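Local coordinates for 2,3-dihydroxybenzoate-AMP ligase (Mycobacterium smegmatis, PDB 5KEI), which belongs to the ANL superfamily of AMP-binding enzymes, built from a large N-terminal part and a smaller C-terminal domain, at residues Q34-A39 / D383-I388; I62-A67 / E107-L112; V248-L253 / A289-H294. All blocks are in the same frame, centred on the assembly; numbering follows the deposited sequence.

Contacts 2 and 3 are neighbours, with centres 13 Å apart, and both engage the nine-strand mixed sheet: strand 62-65 in one, strand 248-251 in the other. They also touch directly, Ile65 CG2 lying 3.7 Å from His294 NE2. Contact 1, where an N-terminal helix meets the approach to the four-strand antiparallel sheet, stands apart, its nearest atoms about 21 Å from contact 2 and about 18 Å from contact 3. Contacts 1 and 2 are partly buried, whereas contact 3 lies at the surface yet covers the largest area, 156 Å². Chemistry follows place: a tyrosine beside two acids in contact 1, valine on alanine beside a helix start in contact 2, and aliphatic strand-to-helix packing in contact 3.

Contact 1: residues Q34-A39 / D383-I388; sequences QAYRAA and DDEIRI
Tyr36 reaches from helix 30-38 to the loop leading into strand 385-389, and its ring atom CE1 comes to 4.3 Å from Asp383 CB. The aspartate carbon meets the ring obliquely, at a distance that indicates light van der Waals contact. Further along the tyrosine, OH lies 4.4 Å from Glu385 OE2, too far for a bond. Just past the helix, Ala39 CB lies 4.6 Å from Asp383 OD2, at the margin of the contact. The interface is small: 105 Å² is buried in all, most of it on Tyr36 and Asp383, whose CA atoms are 8.4 Å apart. The phenol therefore bridges two backbones that stay well separated.

These meeting points join an N-terminal helix to an edge strand, counted within this chain, of a four-strand antiparallel sheet and to the loop that leads into it, two elements more than 340 residues apart in sequence. The polar ends are each held by something else. Tyr36 OH is hydrogen-bonded to Arg32, one helical turn earlier, and Asp383 OD2 to Tyr41 OH, just beyond the helix, which gives the aspartate a second tie to the N-terminal region. Glu385 OE1 forms a salt bridge with Arg407 NH2, and the same two residues share backbone bonding between adjacent strands. The arginine would tend to offset the negative charge beside the phenol.

Behind the first shell, one torsion sets the direction of reach. With CG turned to chi1 -60°, Tyr36 carries its ring clear of the helix, and the Trp42 ring meets it with planes at about 55°. The last helical turn is closed by Ala38 N to Gln34 O at 2.8 Å and by Ala39 N to Ala35 O at 3.0 Å.

Contact 2: residues I62-A67 / E107-L112; sequences IAVIDA and EFAVAL
This is a small strand-on-helix contact, partly buried, in which Val64 of strand 62-65 and Ala109 of helix 107-117 meet between the two large sheets of the N-terminal part. Its apolar centre is one carbon pair: Val64 CG1 lies 3.9 Å from Ala109 CB. Both residues direct their CB at the opposing segment, and their CA atoms are 7.7 Å apart, a close backbone approach consistent with the short alanine side chain. At chi1 -68° the valine places CG1 beside its own backbone N and anti to the carbonyl carbon, which turns this branch to the helix. Leu76 of helix 73-88 touches both Val64 and Val110, and Phe278 touches Val64 and Phe108, widening the apolar patch.

Helix 107-117 links strands 97-101 and 121-124, parallel neighbours in the seven-strand sheet, and so forms the helical part of a beta-alpha-beta crossover. Its flank facing strand 62-65 belongs to the helical layer sandwiched between sheets in the layered alpha/beta architecture of ANL enzymes. Strand 62-65 carries a classic beta bulge, with Ala63 and Val64 both facing His71; the psi of -50° at Ala63 marks the irregularity immediately before the contacting valine.

The polar flank lies at the helix start. Asp66 OD2 is 4.4 Å from Glu107 N and does not bond it; Glu107 N is bonded to Thr105 OG1. Asp66 OD2 instead accepts from Ala106 N, while OD1 accepts from Asp68 N in an Asx turn and also from His69 N. A carboxylate so close to a helix N-terminus would probably be stabilised in its charged form. Glu107 OE1 is 6.7 Å from Asp66 OD2, and the glutamate is held elsewhere by a salt bridge from OE2 to Arg191 NH1 and a bond from Trp186 NE1.

Contact 3: residues V248-L253 / A289-H294; sequences VYLVAL and AAIDEH
Val248 packs against the carbonyl of His294 where helix 284-294 lies over strand 248-251. The helix connects strands 275-278 and 298-301, parallel strands flanking 248-251 in the nine-strand sheet, so this is a beta-alpha-beta crossover whose helix passes over the strand between them. The segment axes approach to 10.0 Å and run nearly antiparallel, at 156°, consistent with a helix laid along a sheet.

The tight part is at the helix's C-terminal side. Both methyl groups of Val248 bear on His294 O, with CG1 at 3.6 Å and CG2 at 3.8 Å, so the branched end straddles the oxygen. The torsion that sets CG1 anti to the backbone N, chi1 -176°, brings both branches to bear on it. The strand side of this pair is fixed by Val248 N, which hydrogen-bonds Thr297 OG1, and by backbone bonds to Thr297 and Ala298.

Two residues along the strand the packing is looser. Leu250 divides its methyls between adjacent helical residues: CD1 stands 4.4 Å from Ala290 CB, and CD2 also 4.4 Å from Ile291 CG1. Leu250 itself is buried, touching Val277 and Val296, but its helical partners are only partly so, and Ala289, Asp292 and Glu293 on the outer side of the helix are exposed to solvent.

The His294 ring turns back along its own helix, where ND1 donates to Ala290 O at 3.1 Å with an N-H...O angle of 142°. Ala290 O also accepts from His294 N at 2.9 Å, so the backbone and the imidazole share one acceptor, which restrains the ring's rotation. One face of the ring is covered by Glu293 CG, 4.2 Å above the plane and over the centre.

Contact 1: residues Q34-A39 / D383-I388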
# COMPACT_ATOMS: atom_id res chain seq x y z
N GLN A 34 17.40 7.57 -14.58
CA GLN A 34 17.61 8.25 -15.86
C GLN A 34 16.81 7.59 -16.99
O GLN A 34 16.18 8.28 -17.80
CB GLN A 34 19.10 8.28 -16.21
CG GLN A 34 19.45 9.04 -17.50
CD GLN A 34 18.75 10.40 -17.62
OE1 GLN A 34 18.62 11.16 -16.65
NE2 GLN A 34 18.31 10.71 -18.84
N ALA A 35 16.83 6.26 -17.02
CA ALA A 35 16.10 5.48 -18.02
C ALA A 35 14.59 5.78 -17.98
O ALA A 35 13.95 5.95 -19.03
CB ALA A 35 16.34 3.99 -17.80
N TYR A 36 14.04 5.86 -16.78
CA TYR A 36 12.61 6.11 -16.61
C TYR A 36 12.23 7.55 -17.00
O TYR A 36 11.11 7.80 -17.43
CB TYR A 36 12.20 5.82 -15.15
CG TYR A 36 12.45 4.38 -14.73
CD1 TYR A 36 12.48 3.36 -15.67
CD2 TYR A 36 12.68 4.05 -13.40
CE1 TYR A 36 12.71 2.06 -15.30
CE2 TYR A 36 12.92 2.76 -13.03
CZ TYR A 36 12.93 1.77 -13.97
OH TYR A 36 13.17 0.47 -13.60
N ARG A 37 13.17 8.47 -16.82
CA ARG A 37 13.00 9.85 -17.24
C ARG A 37 13.05 9.92 -18.78
O ARG A 37 12.19 10.54 -19.41
CB ARG A 37 14.07 10.74 -16.59
CG ARG A 37 13.54 11.65 -15.48
CD ARG A 37 14.62 12.50 -14.77
NE ARG A 37 15.64 13.03 -15.69
CZ ARG A 37 15.64 14.24 -16.23
NH1 ARG A 37 14.68 15.11 -15.99
NH2 ARG A 37 16.64 14.58 -17.04
N ALA A 38 14.02 9.24 -19.37
CA ALA A 38 14.13 9.18 -20.83
C ALA A 38 12.92 8.52 -21.51
O ALA A 38 12.59 8.88 -22.65
CB ALA A 38 15.41 8.46 -21.24
N ALA A 39 12.24 7.59 -20.82
CA ALA A 39 11.12 6.86 -21.43
C ALA A 39 9.78 7.57 -21.22
O ALA A 39 8.74 7.08 -21.68
CB ALA A 39 11.05 5.45 -20.88
N ASP A 383 8.33 -1.31 -18.79
CA ASP A 383 9.59 -1.56 -18.10
C ASP A 383 9.38 -2.11 -16.69
O ASP A 383 10.29 -2.04 -15.84
CB ASP A 383 10.43 -0.28 -18.07
CG ASP A 383 11.00 0.07 -19.45
OD1 ASP A 383 11.97 -0.59 -19.85
OD2 ASP A 383 10.47 0.97 -20.14
N ASP A 384 8.19 -2.65 -16.43
CA ASP A 384 7.97 -3.50 -15.26
C ASP A 384 8.60 -4.84 -15.56
O ASP A 384 8.30 -5.46 -16.58
CB ASP A 384 6.49 -3.69 -14.94
CG ASP A 384 5.90 -2.53 -14.15
OD1 ASP A 384 6.59 -1.98 -13.26
OD2 ASP A 384 4.74 -2.15 -14.45
N GLU A 385 9.48 -5.28 -14.66
CA GLU A 385 10.21 -6.53 -14.79
C GLU A 385 9.66 -7.58 -13.82
O GLU A 385 9.76 -7.41 -12.60
CB GLU A 385 11.69 -6.31 -14.51
CG GLU A 385 12.27 -5.06 -15.13
CD GLU A 385 13.73 -4.88 -14.77
OE1 GLU A 385 14.50 -5.84 -14.98
OE2 GLU A 385 14.11 -3.79 -14.26
N ILE A 386 9.09 -8.66 -14.33
CA ILE A 386 8.64 -9.68 -13.40
C ILE A 386 9.44 -10.96 -13.56
O ILE A 386 9.77 -11.40 -14.66
CB ILE A 386 7.12 -9.97 -13.54
CG1 ILE A 386 6.80 -10.96 -14.66
CG2 ILE A 386 6.33 -8.66 -13.69
CD1 ILE A 386 5.32 -11.37 -14.72
N ARG A 387 9.78 -11.54 -12.42
CA ARG A 387 10.36 -12.86 -12.36
C ARG A 387 9.41 -13.79 -11.61
O ARG A 387 8.87 -13.42 -10.57
CB ARG A 387 11.74 -12.82 -11.70
CG ARG A 387 12.78 -12.03 -12.47
CD ARG A 387 14.00 -11.73 -11.61
NE ARG A 387 14.69 -12.95 -11.19
CZ ARG A 387 15.70 -12.99 -10.32
NH1 ARG A 387 16.14 -11.86 -9.78
NH2 ARG A 387 16.26 -14.15 -10.00
N ILE A 388 9.19 -14.97 -12.16
CA ILE A 388 8.44 -16.00 -11.47
C ILE A 388 9.43 -17.12 -11.15
O ILE A 388 9.94 -17.79 -12.06
CB ILE A 388 7.26 -16.51 -12.32
CG1 ILE A 388 6.37 -15.32 -12.73
CG2 ILE A 388 6.46 -17.53 -11.54
CD1 ILE A 388 5.09 -15.71 -13.45

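Contact 2: residues I62-A67 / E107-L112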
# COMPACT_ATOMS: atom_id res chain seq x y z
N ILE A 62 -16.05 19.99 -11.76
CA ILE A 62 -16.14 19.50 -10.40
C ILE A 62 -14.99 18.53 -10.13
O ILE A 62 -14.78 17.60 -10.89
CB ILE A 62 -17.48 18.81 -10.14
CG1 ILE A 62 -18.64 19.74 -10.51
CG2 ILE A 62 -17.58 18.38 -8.70
CD1 ILE A 62 -18.66 21.00 -9.69
N ALA A 63 -14.24 18.76 -9.06
CA ALA A 63 -13.08 17.93 -8.78
C ALA A 63 -13.44 16.79 -7.83
O ALA A 63 -13.13 15.63 -8.11
CB ALA A 63 -11.94 18.77 -8.20
N VAL A 64 -14.10 17.13 -6.73
CA VAL A 64 -14.42 16.15 -5.70
C VAL A 64 -15.86 16.36 -5.22
O VAL A 64 -16.35 17.49 -5.20
CB VAL A 64 -13.44 16.25 -4.53
CG1 VAL A 64 -12.04 15.79 -4.96
CG2 VAL A 64 -13.38 17.69 -4.01
N ILE A 65 -16.55 15.27 -4.87
CA ILE A 65 -17.92 15.35 -4.35
C ILE A 65 -18.08 14.42 -3.15
O ILE A 65 -17.51 13.34 -3.13
CB ILE A 65 -18.99 14.93 -5.41
CG1 ILE A 65 -18.76 15.62 -6.75
CG2 ILE A 65 -20.38 15.25 -4.91
CD1 ILE A 65 -19.92 15.43 -7.72
N ASP A 66 -18.83 14.86 -2.14
CA ASP A 66 -19.32 13.94 -1.10
C ASP A 66 -20.75 14.32 -0.78
O ASP A 66 -21.32 15.19 -1.45
CB ASP A 66 -18.43 13.92 0.16
CG ASP A 66 -18.30 15.29 0.85
OD1 ASP A 66 -19.25 16.09 0.85
OD2 ASP A 66 -17.21 15.56 1.43
N ALA A 67 -21.32 13.68 0.23
CA ALA A 67 -22.73 13.82 0.57
C ALA A 67 -23.18 15.27 0.73
O ALA A 67 -24.27 15.65 0.27
CB ALA A 67 -23.02 13.05 1.85
N GLU A 107 -12.97 16.31 2.05
CA GLU A 107 -11.91 16.86 2.88
C GLU A 107 -10.62 16.02 2.83
O GLU A 107 -9.53 16.52 3.15
CB GLU A 107 -12.40 17.00 4.33
CG GLU A 107 -11.62 17.99 5.17
CD GLU A 107 -11.64 19.41 4.61
OE1 GLU A 107 -12.61 19.78 3.90
OE2 GLU A 107 -10.67 20.15 4.87
N PHE A 108 -10.73 14.76 2.42
CA PHE A 108 -9.56 13.90 2.30
C PHE A 108 -8.60 14.50 1.26
O PHE A 108 -7.38 14.50 1.45
CB PHE A 108 -9.97 12.45 1.93
CG PHE A 108 -8.80 11.55 1.57
CD1 PHE A 108 -8.13 10.83 2.55
CD2 PHE A 108 -8.37 11.44 0.26
CE1 PHE A 108 -7.07 10.02 2.22
CE2 PHE A 108 -7.30 10.63 -0.07
CZ PHE A 108 -6.65 9.91 0.90
N ALA A 109 -9.18 15.01 0.17
CA ALA A 109 -8.41 15.68 -0.88
C ALA A 109 -7.81 16.99 -0.38
O ALA A 109 -6.70 17.34 -0.76
CB ALA A 109 -9.29 15.94 -2.14
N VAL A 110 -8.55 17.73 0.46
CA VAL A 110 -8.05 18.98 1.03
C VAL A 110 -6.83 18.72 1.90
O VAL A 110 -5.83 19.43 1.80
CB VAL A 110 -9.13 19.71 1.85
CG1 VAL A 110 -8.61 21.05 2.35
CG2 VAL A 110 -10.41 19.86 1.04
N ALA A 111 -6.90 17.68 2.73
CA ALA A 111 -5.78 17.27 3.56
C ALA A 111 -4.56 16.77 2.76
O ALA A 111 -3.42 17.13 3.06
CB ALA A 111 -6.22 16.21 4.54
N LEU A 112 -4.80 15.93 1.74
CA LEU A 112 -3.69 15.35 1.00
C LEU A 112 -2.84 16.46 0.32
O LEU A 112 -1.64 16.56 0.56
CB LEU A 112 -4.22 14.33 -0.02
CG LEU A 112 -3.20 13.66 -0.94
CD1 LEU A 112 -2.16 12.82 -0.18
CD2 LEU A 112 -3.90 12.80 -2.01

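Contact 3: residues V248-L253 / A289-H294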
# COMPACT_ATOMS: atom_id res chain seq x y z
N VAL A 248 -16.76 9.86 -13.98
CA VAL A 248 -17.07 10.15 -12.58
C VAL A 248 -16.70 8.92 -11.75
O VAL A 248 -17.39 7.91 -11.81
CB VAL A 248 -18.57 10.50 -12.41
CG1 VAL A 248 -18.87 10.89 -10.98
CG2 VAL A 248 -18.96 11.64 -13.37
N TYR A 249 -15.59 9.01 -11.02
CA TYR A 249 -15.07 7.85 -10.27
C TYR A 249 -15.58 7.84 -8.83
O TYR A 249 -15.53 8.84 -8.13
CB TYR A 249 -13.54 7.86 -10.31
CG TYR A 249 -12.87 6.79 -9.47
CD1 TYR A 249 -12.75 5.49 -9.93
CD2 TYR A 249 -12.34 7.10 -8.22
CE1 TYR A 249 -12.13 4.50 -9.15
CE2 TYR A 249 -11.72 6.13 -7.43
CZ TYR A 249 -11.62 4.83 -7.90
OH TYR A 249 -11.01 3.88 -7.13
N LEU A 250 -16.09 6.69 -8.40
CA LEU A 250 -16.64 6.58 -7.05
C LEU A 250 -15.64 5.88 -6.15
O LEU A 250 -15.25 4.74 -6.40
CB LEU A 250 -17.96 5.81 -7.07
CG LEU A 250 -18.57 5.43 -5.72
CD1 LEU A 250 -19.28 6.63 -5.08
CD2 LEU A 250 -19.53 4.27 -5.90
N VAL A 251 -15.20 6.59 -5.11
CA VAL A 251 -14.27 6.06 -4.12
C VAL A 251 -15.06 5.28 -3.10
O VAL A 251 -15.65 5.85 -2.18
CB VAL A 251 -13.47 7.18 -3.44
CG1 VAL A 251 -12.55 6.62 -2.36
CG2 VAL A 251 -12.68 7.96 -4.50
N ALA A 252 -15.09 3.96 -3.26
CA ALA A 252 -15.88 3.11 -2.39
C ALA A 252 -15.00 2.42 -1.33
O ALA A 252 -15.46 2.13 -0.22
CB ALA A 252 -16.64 2.07 -3.22
N LEU A 253 -13.76 2.16 -1.70
CA LEU A 253 -12.76 1.63 -0.77
C LEU A 253 -12.17 2.77 0.08
O LEU A 253 -12.36 3.94 -0.25
CB LEU A 253 -11.68 0.90 -1.55
CG LEU A 253 -12.25 -0.29 -2.33
CD1 LEU A 253 -11.32 -0.69 -3.49
CD2 LEU A 253 -12.51 -1.46 -1.37
N ALA A 289 -27.55 4.27 -5.32
CA ALA A 289 -28.13 5.59 -5.17
C ALA A 289 -27.15 6.68 -5.61
O ALA A 289 -27.52 7.57 -6.38
CB ALA A 289 -28.56 5.82 -3.74
N ALA A 290 -25.91 6.59 -5.11
CA ALA A 290 -24.83 7.53 -5.45
C ALA A 290 -24.48 7.52 -6.94
O ALA A 290 -24.24 8.57 -7.53
CB ALA A 290 -23.59 7.21 -4.62
N ILE A 291 -24.45 6.32 -7.53
CA ILE A 291 -24.14 6.15 -8.94
C ILE A 291 -25.18 6.81 -9.82
O ILE A 291 -24.83 7.47 -10.81
CB ILE A 291 -24.05 4.66 -9.35
CG1 ILE A 291 -22.95 3.95 -8.57
CG2 ILE A 291 -23.79 4.52 -10.85
CD1 ILE A 291 -22.77 2.52 -9.00
N ASP A 292 -26.45 6.63 -9.49
CA ASP A 292 -27.48 7.21 -10.34
C ASP A 292 -27.45 8.73 -10.18
O ASP A 292 -27.47 9.47 -11.18
CB ASP A 292 -28.87 6.61 -10.01
CG ASP A 292 -30.03 7.33 -10.72
OD1 ASP A 292 -30.42 6.90 -11.83
OD2 ASP A 292 -30.57 8.31 -10.15
N GLU A 293 -27.32 9.21 -8.94
CA GLU A 293 -27.33 10.64 -8.68
C GLU A 293 -26.16 11.39 -9.32
O GLU A 293 -26.36 12.45 -9.91
CB GLU A 293 -27.33 10.91 -7.17
CG GLU A 293 -27.45 12.40 -6.85
CD GLU A 293 -27.44 12.71 -5.36
OE1 GLU A 293 -27.74 11.81 -4.55
OE2 GLU A 293 -27.13 13.87 -5.02
N HIS A 294 -24.94 10.87 -9.22
CA HIS A 294 -23.78 11.61 -9.72
C HIS A 294 -23.33 11.13 -11.10
O HIS A 294 -22.32 11.62 -11.64
CB HIS A 294 -22.62 11.53 -8.72
CG HIS A 294 -22.96 12.06 -7.36
ND1 HIS A 294 -23.30 11.24 -6.30
CD2 HIS A 294 -23.01 13.33 -6.88
CE1 HIS A 294 -23.54 11.98 -5.23
NE2 HIS A 294 -23.37 13.25 -5.56